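Local atomic coordinates of centrosomal protein of 192 kDa (Homo sapiens, PDB entry 6FVI), a protein that scaffolds and activates the kinases AURKA and PLK1 at centrosomes and is required for mitotic centrosome maturation and bipolar spindle assembly. Residues Asp52-Lys66 with Gly109-Leu122. Numbering follows the deposited sequence.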
ATOM      1  N   ASP A  52     -18.911  -1.989  -9.124  1.00 12.05           N
ATOM      2  CA  ASP A  52     -17.712  -2.741  -9.363  0.60 10.84           C
ATOM      3  C   ASP A  52     -16.520  -1.802  -9.543  1.00  9.52           C
ATOM      4  O   ASP A  52     -16.659  -0.790 -10.225  1.00 11.74           O
ATOM      5  CB  ASP A  52     -17.973  -3.493 -10.638  0.60 11.96           C
ATOM      6  CG  ASP A  52     -17.209  -4.709 -10.742  0.60 12.06           C
ATOM      7  OD1 ASP A  52     -16.417  -5.024  -9.824  0.60 11.07           O
ATOM      8  OD2 ASP A  52     -17.402  -5.355 -11.786  0.60 15.75           O
ATOM      9  N   VAL A  53     -15.372  -2.101  -8.911  1.00  8.50           N
ATOM     10  CA  VAL A  53     -14.233  -1.218  -8.904  1.00  8.29           C
ATOM     11  C   VAL A  53     -13.032  -1.854  -9.566  1.00  7.97           C
ATOM     12  O   VAL A  53     -12.617  -2.965  -9.209  1.00 10.47           O
ATOM     13  CB  VAL A  53     -13.930  -0.816  -7.461  1.00  9.46           C
ATOM     14  CG1 VAL A  53     -12.559  -0.179  -7.305  1.00 11.12           C
ATOM     15  CG2 VAL A  53     -15.008   0.127  -6.944  1.00 10.57           C
ATOM     16  N   LYS A  54     -12.427  -1.131 -10.496  1.00  7.41           N
ATOM     17  CA  LYS A  54     -11.142  -1.507 -11.093  0.50  8.07           C
ATOM     18  C   LYS A  54     -10.032  -0.986 -10.207  1.00  7.99           C
ATOM     19  O   LYS A  54     -10.031   0.196  -9.886  1.00  9.70           O
ATOM     20  CB  LYS A  54     -10.970  -0.862 -12.470  0.50 10.14           C
ATOM     21  CG  LYS A  54      -9.519  -0.900 -12.981  0.50 12.22           C
ATOM     22  CD  LYS A  54      -9.107  -2.287 -13.388  0.50 11.65           C
ATOM     23  CE  LYS A  54      -7.596  -2.491 -13.333  0.50 16.47           C
ATOM     24  NZ  LYS A  54      -6.983  -1.740 -14.455  0.50 16.02           N
ATOM     25  N   TRP A  55      -9.071  -1.837  -9.861  1.00  7.97           N
ATOM     26  CA  TRP A  55      -7.976  -1.433  -8.998  1.00  8.14           C
ATOM     27  C   TRP A  55      -6.652  -1.928  -9.535  1.00  7.73           C
ATOM     28  O   TRP A  55      -6.580  -2.942 -10.233  1.00  8.28           O
ATOM     29  CB  TRP A  55      -8.219  -1.930  -7.555  1.00  8.62           C
ATOM     30  CG  TRP A  55      -8.260  -3.423  -7.425  1.00  7.72           C
ATOM     31  CD1 TRP A  55      -9.354  -4.211  -7.545  1.00  8.08           C
ATOM     32  CD2 TRP A  55      -7.164  -4.299  -7.159  1.00  8.08           C
ATOM     33  NE1 TRP A  55      -9.007  -5.527  -7.401  1.00  8.19           N
ATOM     34  CE2 TRP A  55      -7.671  -5.607  -7.149  1.00  7.97           C
ATOM     35  CE3 TRP A  55      -5.790  -4.108  -6.890  1.00  9.43           C
ATOM     36  CZ2 TRP A  55      -6.866  -6.718  -6.894  1.00  9.29           C
ATOM     37  CZ3 TRP A  55      -5.011  -5.219  -6.626  1.00 10.67           C
ATOM     38  CH2 TRP A  55      -5.545  -6.497  -6.645  1.00 10.56           C
ATOM     39  N   HIS A  56      -5.587  -1.225  -9.146  1.00  7.99           N
ATOM     40  CA  HIS A  56      -4.244  -1.569  -9.536  1.00  8.46           C
ATOM     41  C   HIS A  56      -3.283  -1.065  -8.486  1.00  8.28           C
ATOM     42  O   HIS A  56      -3.410   0.077  -8.036  1.00 11.17           O
ATOM     43  CB  HIS A  56      -3.929  -0.916 -10.892  1.00 11.19           C
ATOM     44  CG  HIS A  56      -2.501  -1.022 -11.303  1.00 12.47           C
ATOM     45  ND1 HIS A  56      -1.878  -2.182 -11.698  1.00 16.81           N
ATOM     46  CD2 HIS A  56      -1.530  -0.080 -11.267  1.00 16.00           C
ATOM     47  CE1 HIS A  56      -0.622  -1.922 -12.010  1.00 15.93           C
ATOM     48  NE2 HIS A  56      -0.373  -0.662 -11.726  1.00 19.79           N
ATOM     49  N   LEU A  57      -2.320  -1.887  -8.114  1.00  8.34           N
ATOM     50  CA  LEU A  57      -1.260  -1.527  -7.159  1.00  9.94           C
ATOM     51  C   LEU A  57      -0.015  -1.186  -7.862  1.00 10.18           C
ATOM     52  O   LEU A  57       0.363  -1.901  -8.781  1.00 14.40           O
ATOM     53  CB  LEU A  57      -0.759  -2.746  -6.333  1.00 14.25           C
ATOM     54  CG  LEU A  57      -1.837  -3.528  -5.662  1.00 15.12           C
ATOM     55  CD1 LEU A  57      -1.407  -4.671  -4.833  1.00 14.80           C
ATOM     56  CD2 LEU A  57      -2.716  -2.616  -4.798  1.00 17.24           C
ATOM     57  N   SER A  58       0.663  -0.162  -7.374  1.00 11.12           N
ATOM     58  CA  SER A  58       1.949   0.140  -7.924  0.50 14.84           C
ATOM     59  C   SER A  58       2.867   0.685  -6.875  1.00 12.42           C
ATOM     60  O   SER A  58       2.469   1.294  -5.910  1.00 14.06           O
ATOM     61  CB  SER A  58       1.821   1.116  -9.074  0.50 19.03           C
ATOM     62  OG  SER A  58       1.374   2.353  -8.582  0.50 21.05           O
ATOM     63  N   SER A  59       4.140   0.380  -7.055  1.00 13.07           N
ATOM     64  CA  SER A  59       5.139   0.906  -6.149  1.00 11.60           C
ATOM     65  C   SER A  59       5.472   2.303  -6.595  1.00 12.43           C
ATOM     66  O   SER A  59       5.526   2.610  -7.785  1.00 16.56           O
ATOM     67  CB  SER A  59       6.388   0.061  -6.116  1.00 14.88           C
ATOM     68  OG  SER A  59       6.909  -0.145  -7.417  1.00 20.14           O
ATOM     69  N   LEU A  60       5.782   3.144  -5.635  0.70 11.51           N
ATOM     70  CA  LEU A  60       6.064   4.529  -5.978  0.70 13.50           C
ATOM     71  C   LEU A  60       7.514   4.790  -6.354  0.70 12.22           C
ATOM     72  O   LEU A  60       7.812   5.757  -7.036  0.70 14.88           O
ATOM     73  CB  LEU A  60       5.520   5.444  -4.892  0.70 19.23           C
ATOM     74  CG  LEU A  60       3.996   5.225  -4.716  0.70 21.14           C
ATOM     75  CD1 LEU A  60       3.506   6.107  -3.589  0.70 25.72           C
ATOM     76  CD2 LEU A  60       3.182   5.428  -5.999  0.70 24.94           C
ATOM     77  N   ALA A  61       8.399   3.923  -5.883  1.00 10.95           N
ATOM     78  CA  ALA A  61       9.834   3.953  -6.196  1.00 10.70           C
ATOM     79  C   ALA A  61      10.372   2.626  -5.700  1.00  9.98           C
ATOM     80  O   ALA A  61       9.710   1.943  -4.906  1.00  9.60           O
ATOM     81  CB  ALA A  61      10.524   5.092  -5.487  1.00 12.42           C
ATOM     82  N   PRO A  62      11.593   2.275  -6.095  1.00 10.80           N
ATOM     83  CA  PRO A  62      12.168   1.008  -5.631  1.00 10.41           C
ATOM     84  C   PRO A  62      12.334   1.005  -4.117  1.00  8.76           C
ATOM     85  O   PRO A  62      12.330   2.049  -3.475  1.00  9.08           O
ATOM     86  CB  PRO A  62      13.523   0.945  -6.347  1.00 12.46           C
ATOM     87  CG  PRO A  62      13.279   1.731  -7.600  1.00 16.45           C
ATOM     88  CD  PRO A  62      12.441   2.891  -7.131  1.00 14.55           C
ATOM     89  N   PRO A  63      12.518  -0.161  -3.527  1.00  7.87           N
ATOM     90  CA  PRO A  63      12.748  -0.188  -2.079  1.00  7.15           C
ATOM     91  C   PRO A  63      13.923   0.662  -1.688  1.00  6.67           C
ATOM     92  O   PRO A  63      14.928   0.706  -2.408  1.00  7.90           O
ATOM     93  CB  PRO A  63      13.049  -1.677  -1.805  1.00  8.00           C
ATOM     94  CG  PRO A  63      12.475  -2.413  -2.975  1.00  9.94           C
ATOM     95  CD  PRO A  63      12.658  -1.502  -4.126  1.00  9.09           C
ATOM     96  N   TYR A  64      13.815   1.293  -0.539  1.00  6.43           N
ATOM     97  CA  TYR A  64      14.909   2.012   0.056  1.00  6.56           C
ATOM     98  C   TYR A  64      15.403   1.249   1.256  1.00  6.50           C
ATOM     99  O   TYR A  64      14.617   0.643   2.004  1.00  7.25           O
ATOM    100  CB  TYR A  64      14.532   3.478   0.387  1.00  7.46           C
ATOM    101  CG  TYR A  64      13.401   3.661   1.356  1.00  7.65           C
ATOM    102  CD1 TYR A  64      12.072   3.613   0.926  1.00  7.82           C
ATOM    103  CD2 TYR A  64      13.628   3.914   2.690  1.00  8.24           C
ATOM    104  CE1 TYR A  64      11.029   3.809   1.806  1.00  8.25           C
ATOM    105  CE2 TYR A  64      12.603   4.105   3.587  1.00  8.69           C
ATOM    106  CZ  TYR A  64      11.288   4.065   3.127  1.00  8.68           C
ATOM    107  OH  TYR A  64      10.238   4.246   3.991  1.00 10.17           O
ATOM    108  N   VAL A  65      16.731   1.207   1.432  1.00  6.42           N
ATOM    109  CA  VAL A  65      17.347   0.252   2.324  1.00  6.66           C
ATOM    110  C   VAL A  65      18.435   0.931   3.136  1.00  7.32           C
ATOM    111  O   VAL A  65      19.318   1.599   2.588  1.00  7.85           O
ATOM    112  CB  VAL A  65      17.928  -0.940   1.550  1.00  7.42           C
ATOM    113  CG1 VAL A  65      18.262  -2.073   2.507  1.00  8.36           C
ATOM    114  CG2 VAL A  65      16.953  -1.405   0.479  1.00  8.04           C
ATOM    115  N   LYS A  66      18.404   0.716   4.440  0.50  9.18           N
ATOM    116  CA  LYS A  66      19.407   1.303   5.316  0.50 10.32           C
ATOM    117  C   LYS A  66      20.127   0.165   6.014  0.50 10.35           C
ATOM    118  O   LYS A  66      19.643  -0.969   6.127  0.50 10.06           O
ATOM    119  CB  LYS A  66      18.765   2.288   6.306  0.50 13.82           C
ATOM    120  CG  LYS A  66      17.862   1.670   7.353  0.50 13.78           C
ATOM    121  CD  LYS A  66      17.170   2.685   8.254  0.50 18.73           C
ATOM    122  CE  LYS A  66      15.950   2.030   8.890  0.50 22.97           C
ATOM    123  NZ  LYS A  66      14.902   2.974   9.375  0.50 29.04           N
ATOM    124  N   GLY A 109      19.915  -5.680   5.662  0.50 13.68           N
ATOM    125  CA  GLY A 109      19.486  -4.350   5.529  0.50 12.64           C
ATOM    126  C   GLY A 109      18.113  -4.238   6.091  0.50 10.29           C
ATOM    127  O   GLY A 109      17.427  -5.241   6.322  0.50 11.05           O
ATOM    128  N   ASP A 110      17.712  -2.980   6.258  1.00  9.84           N
ATOM    129  CA  ASP A 110      16.381  -2.650   6.727  1.00  8.89           C
ATOM    130  C   ASP A 110      15.672  -1.977   5.558  1.00  7.59           C
ATOM    131  O   ASP A 110      16.059  -0.892   5.130  1.00  8.26           O
ATOM    132  CB  ASP A 110      16.470  -1.754   7.942  1.00 11.46           C
ATOM    133  CG  ASP A 110      15.165  -1.585   8.641  1.00 14.44           C
ATOM    134  OD1 ASP A 110      14.146  -2.069   8.134  1.00 18.09           O
ATOM    135  OD2 ASP A 110      15.170  -0.959   9.720  1.00 21.33           O
ATOM    136  N   TYR A 111      14.685  -2.689   5.018  1.00  7.32           N
ATOM    137  CA  TYR A 111      14.041  -2.368   3.748  1.00  6.85           C
ATOM    138  C   TYR A 111      12.680  -1.718   3.955  1.00  6.81           C
ATOM    139  O   TYR A 111      11.944  -2.110   4.874  1.00  7.90           O
ATOM    140  CB  TYR A 111      13.771  -3.674   2.983  1.00  7.01           C
ATOM    141  CG  TYR A 111      14.994  -4.432   2.531  1.00  7.40           C
ATOM    142  CD1 TYR A 111      15.827  -5.097   3.433  1.00  8.61           C
ATOM    143  CD2 TYR A 111      15.303  -4.520   1.188  1.00  7.97           C
ATOM    144  CE1 TYR A 111      16.914  -5.813   3.000  1.00  9.49           C
ATOM    145  CE2 TYR A 111      16.392  -5.263   0.755  1.00  9.04           C
ATOM    146  CZ  TYR A 111      17.203  -5.901   1.673  1.00  9.60           C
ATOM    147  OH  TYR A 111      18.262  -6.620   1.207  1.00 11.63           O
ATOM    148  N   ALA A 112      12.307  -0.825   3.055  1.00  6.12           N
ATOM    149  CA  ALA A 112      10.954  -0.304   3.072  1.00  6.54           C
ATOM    150  C   ALA A 112      10.598   0.145   1.673  1.00  6.53           C
ATOM    151  O   ALA A 112      11.456   0.350   0.819  1.00  6.68           O
ATOM    152  CB  ALA A 112      10.801   0.820   4.084  1.00  7.69           C
ATOM    153  N   GLN A 113       9.297   0.332   1.444  1.00  6.63           N
ATOM    154  CA  GLN A 113       8.836   0.757   0.139  1.00  6.90           C
ATOM    155  C   GLN A 113       7.424   1.312   0.266  1.00  7.27           C
ATOM    156  O   GLN A 113       6.591   0.750   0.983  1.00  8.25           O
ATOM    157  CB  GLN A 113       8.854  -0.406  -0.854  1.00  7.20           C
ATOM    158  CG  GLN A 113       8.681   0.019  -2.300  1.00  7.80           C
ATOM    159  CD  GLN A 113       8.820  -1.155  -3.241  1.00  7.96           C
ATOM    160  OE1 GLN A 113       8.554  -2.306  -2.877  1.00  8.39           O
ATOM    161  NE2 GLN A 113       9.206  -0.857  -4.462  1.00  8.79           N
ATOM    162  N   PHE A 114       7.162   2.389  -0.469  1.00  7.55           N
ATOM    163  CA  PHE A 114       5.840   2.971  -0.558  1.00  7.73           C
ATOM    164  C   PHE A 114       5.109   2.488  -1.792  1.00  8.39           C
ATOM    165  O   PHE A 114       5.703   2.397  -2.865  1.00  8.97           O
ATOM    166  CB  PHE A 114       5.936   4.505  -0.597  1.00  8.34           C
ATOM    167  CG  PHE A 114       6.417   5.107   0.698  1.00  8.83           C
ATOM    168  CD1 PHE A 114       5.550   5.169   1.803  1.00 10.83           C
ATOM    169  CD2 PHE A 114       7.712   5.556   0.853  1.00  9.36           C
ATOM    170  CE1 PHE A 114       5.986   5.701   3.012  1.00 12.39           C
ATOM    171  CE2 PHE A 114       8.123   6.114   2.044  1.00 11.05           C
ATOM    172  CZ  PHE A 114       7.271   6.200   3.117  1.00 12.50           C
ATOM    173  N   TRP A 115       3.818   2.207  -1.618  1.00  8.02           N
ATOM    174  CA  TRP A 115       2.938   1.722  -2.678  1.00  8.05           C
ATOM    175  C   TRP A 115       1.631   2.504  -2.663  1.00  8.63           C
ATOM    176  O   TRP A 115       1.252   3.113  -1.653  1.00  9.58           O
ATOM    177  CB  TRP A 115       2.618   0.241  -2.421  1.00  8.47           C
ATOM    178  CG  TRP A 115       3.735  -0.703  -2.633  1.00  8.72           C
ATOM    179  CD1 TRP A 115       4.855  -0.855  -1.878  1.00  9.65           C
ATOM    180  CD2 TRP A 115       3.841  -1.662  -3.697  1.00  9.53           C
ATOM    181  NE1 TRP A 115       5.659  -1.827  -2.414  1.00  9.83           N
ATOM    182  CE2 TRP A 115       5.058  -2.347  -3.522  1.00 10.11           C
ATOM    183  CE3 TRP A 115       3.034  -2.007  -4.770  1.00 11.50           C
ATOM    184  CZ2 TRP A 115       5.484  -3.368  -4.382  1.00 12.62           C
ATOM    185  CZ3 TRP A 115       3.453  -3.011  -5.620  1.00 14.12           C
ATOM    186  CH2 TRP A 115       4.671  -3.677  -5.422  1.00 15.22           C
ATOM    187  N   ASP A 116       0.953   2.473  -3.790  1.00  9.16           N
ATOM    188  CA  ASP A 116      -0.421   2.880  -3.744  0.50  9.58           C
ATOM    189  C   ASP A 116      -1.315   1.976  -4.505  1.00  8.91           C
ATOM    190  O   ASP A 116      -0.909   1.164  -5.327  1.00 11.64           O
ATOM    191  CB  ASP A 116      -0.630   4.313  -4.173  0.50 11.39           C
ATOM    192  CG  ASP A 116      -0.458   4.543  -5.629  0.50 16.70           C
ATOM    193  OD1 ASP A 116      -0.235   3.604  -6.392  0.50 21.18           O
ATOM    194  OD2 ASP A 116      -0.593   5.717  -6.024  0.50 23.07           O
ATOM    195  N   VAL A 117      -2.577   2.056  -4.136  1.00  9.36           N
ATOM    196  CA  VAL A 117      -3.663   1.435  -4.869  1.00  8.95           C
ATOM    197  C   VAL A 117      -4.412   2.531  -5.570  1.00  8.50           C
ATOM    198  O   VAL A 117      -4.802   3.506  -4.949  1.00 11.78           O
ATOM    199  CB  VAL A 117      -4.637   0.738  -3.931  1.00 11.91           C
ATOM    200  CG1 VAL A 117      -5.632  -0.075  -4.755  1.00 14.53           C
ATOM    201  CG2 VAL A 117      -3.922  -0.097  -2.881  1.00 17.08           C
ATOM    202  N   GLU A 118      -4.616   2.345  -6.855  0.50  9.16           N
ATOM    203  CA  GLU A 118      -5.372   3.257  -7.668  0.50 10.19           C
ATOM    204  C   GLU A 118      -6.666   2.565  -7.994  0.50  8.80           C
ATOM    205  O   GLU A 118      -6.619   1.430  -8.468  0.50 10.87           O
ATOM    206  CB  GLU A 118      -4.562   3.554  -8.931  0.50 13.97           C
ATOM    207  CG  GLU A 118      -3.395   4.496  -8.643  0.50 18.69           C
ATOM    208  CD  GLU A 118      -2.552   4.804  -9.871  0.50 26.53           C
ATOM    209  OE1 GLU A 118      -2.680   5.923 -10.406  0.50 37.15           O
ATOM    210  OE2 GLU A 118      -1.762   3.936 -10.302  0.50 31.33           O
ATOM    211  N   CYS A 119      -7.821   3.199  -7.776  1.00  9.87           N
ATOM    212  CA  CYS A 119      -9.013   2.553  -8.200  0.50  8.92           C
ATOM    213  C   CYS A 119     -10.063   3.520  -8.647  1.00  9.40           C
ATOM    214  O   CYS A 119      -9.994   4.732  -8.449  1.00 11.45           O
ATOM    215  CB  CYS A 119      -9.518   1.566  -7.139  0.50 10.05           C
ATOM    216  SG  CYS A 119     -10.189   2.396  -5.697  0.50 12.03           S
ATOM    217  N   HIS A 120     -11.038   2.973  -9.356  1.00  8.87           N
ATOM    218  CA  HIS A 120     -12.157   3.748  -9.832  1.00  9.20           C
ATOM    219  C   HIS A 120     -13.297   2.804 -10.108  1.00  8.91           C
ATOM    220  O   HIS A 120     -13.072   1.632 -10.419  1.00  9.58           O
ATOM    221  CB  HIS A 120     -11.819   4.562 -11.093  1.00 10.18           C
ATOM    222  CG  HIS A 120     -11.274   3.746 -12.222  1.00 11.17           C
ATOM    223  ND1 HIS A 120      -9.925   3.597 -12.465  1.00 15.57           N
ATOM    224  CD2 HIS A 120     -11.914   3.021 -13.164  1.00 12.22           C
ATOM    225  CE1 HIS A 120      -9.760   2.808 -13.515  1.00 18.14           C
ATOM    226  NE2 HIS A 120     -10.950   2.476 -13.979  1.00 15.77           N
ATOM    227  N   PRO A 121     -14.534   3.293 -10.106  1.00  9.08           N
ATOM    228  CA  PRO A 121     -15.636   2.446 -10.542  1.00  9.52           C
ATOM    229  C   PRO A 121     -15.432   2.073 -12.005  1.00  9.69           C
ATOM    230  O   PRO A 121     -15.038   2.908 -12.814  1.00 10.75           O
ATOM    231  CB  PRO A 121     -16.874   3.340 -10.354  1.00 10.60           C
ATOM    232  CG  PRO A 121     -16.438   4.408  -9.400  1.00 11.90           C
ATOM    233  CD  PRO A 121     -14.997   4.645  -9.750  1.00 10.04           C
ATOM    234  N   LEU A 122     -15.710   0.822 -12.346  1.00 10.83           N
ATOM    235  CA  LEU A 122     -15.490   0.334 -13.684  1.00 11.93           C
ATOM    236  C   LEU A 122     -16.089   1.244 -14.724  1.00 13.12           C
ATOM    237  O   LEU A 122     -15.450   1.512 -15.758  1.00 16.42           O
ATOM    238  CB  LEU A 122     -16.091  -1.071 -13.823  1.00 12.81           C
ATOM    239  CG  LEU A 122     -15.952  -1.721 -15.178  1.00 15.33           C
ATOM    240  CD1 LEU A 122     -14.501  -1.941 -15.607  1.00 18.41           C
ATOM    241  CD2 LEU A 122     -16.689  -3.030 -15.119  1.00 17.34           C
TER
HETATM  242  O   HOH W   1      -7.389   1.462 -11.310  1.00 32.29           O
HETATM  243  O   HOH W   2      -1.441   2.132  -8.531  1.00 29.20           O
HETATM  244  O   HOH W   3       9.383   3.379  -2.071  1.00 11.50           O
HETATM  245  O   HOH W   4      14.464   1.346   4.848  1.00 11.78           O
HETATM  246  O   HOH W   5      13.482   0.859  10.425  1.00 37.69           O
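Ser59 CB packs over the centre of the Trp115 six-membered ring, 3.8 Å from its centroid, where two long antiparallel strands of a PapD-like (ASH) domain pair. This beta-sandwich domain, the seventh of its kind in Cep192, has strand 109-121 between strand 129-139 and strand 53-66. The pairing forms two ladders. The first ends at Ser59, a loop follows, and Tyr64 starts the second with the register shifted by two residues.

The packed face carries Trp55, Leu57, Val117, Trp115 and Tyr111. Leu57 CD2 presses on Val117 CG2 at 3.4 Å, tighter than usual for two carbons. Leu57 CB meets the Trp115 ring system at its edge. Trp115 also stacks on Phe133, and its NE1 makes a weak hydrogen bond to Gln113 OE1. With an alanine in place of Trp115, Ser59, Leu57 and Phe133 would probably lose their aromatic partner and a gap would open in the packed face. Further along, Val65 CG1 stands almost exactly on the normal of the Tyr111 ring, 3.8 Å from its centroid. The Tyr111 hydroxyl is held by Gly107 and Tyr79.

The other face is wetter towards its two ends. Lys54 CB lies over one face of the His120 ring, and a water bridges Lys54 O and Glu118 O. In one modelled conformer of Lys66, NZ makes a long salt bridge to Asp110 OD2 at 4.0 Å, and a water links the same two atoms. Between these ends the packing is closer: Ala112 CB covers one face of the Tyr64 ring, 3.4 Å from Tyr64 CZ. The Tyr64 and Phe114 rings are nearly parallel but slid apart.

Gln113 spans the break between the ladders. Its CG is anti to the backbone N (chi1 -167°) and the chain runs on extended, carrying the amide to the loop. There NE2 donates to Ala61 O at 2.9 Å, with the acceptor in the amide plane and an N-H...O angle of 172°.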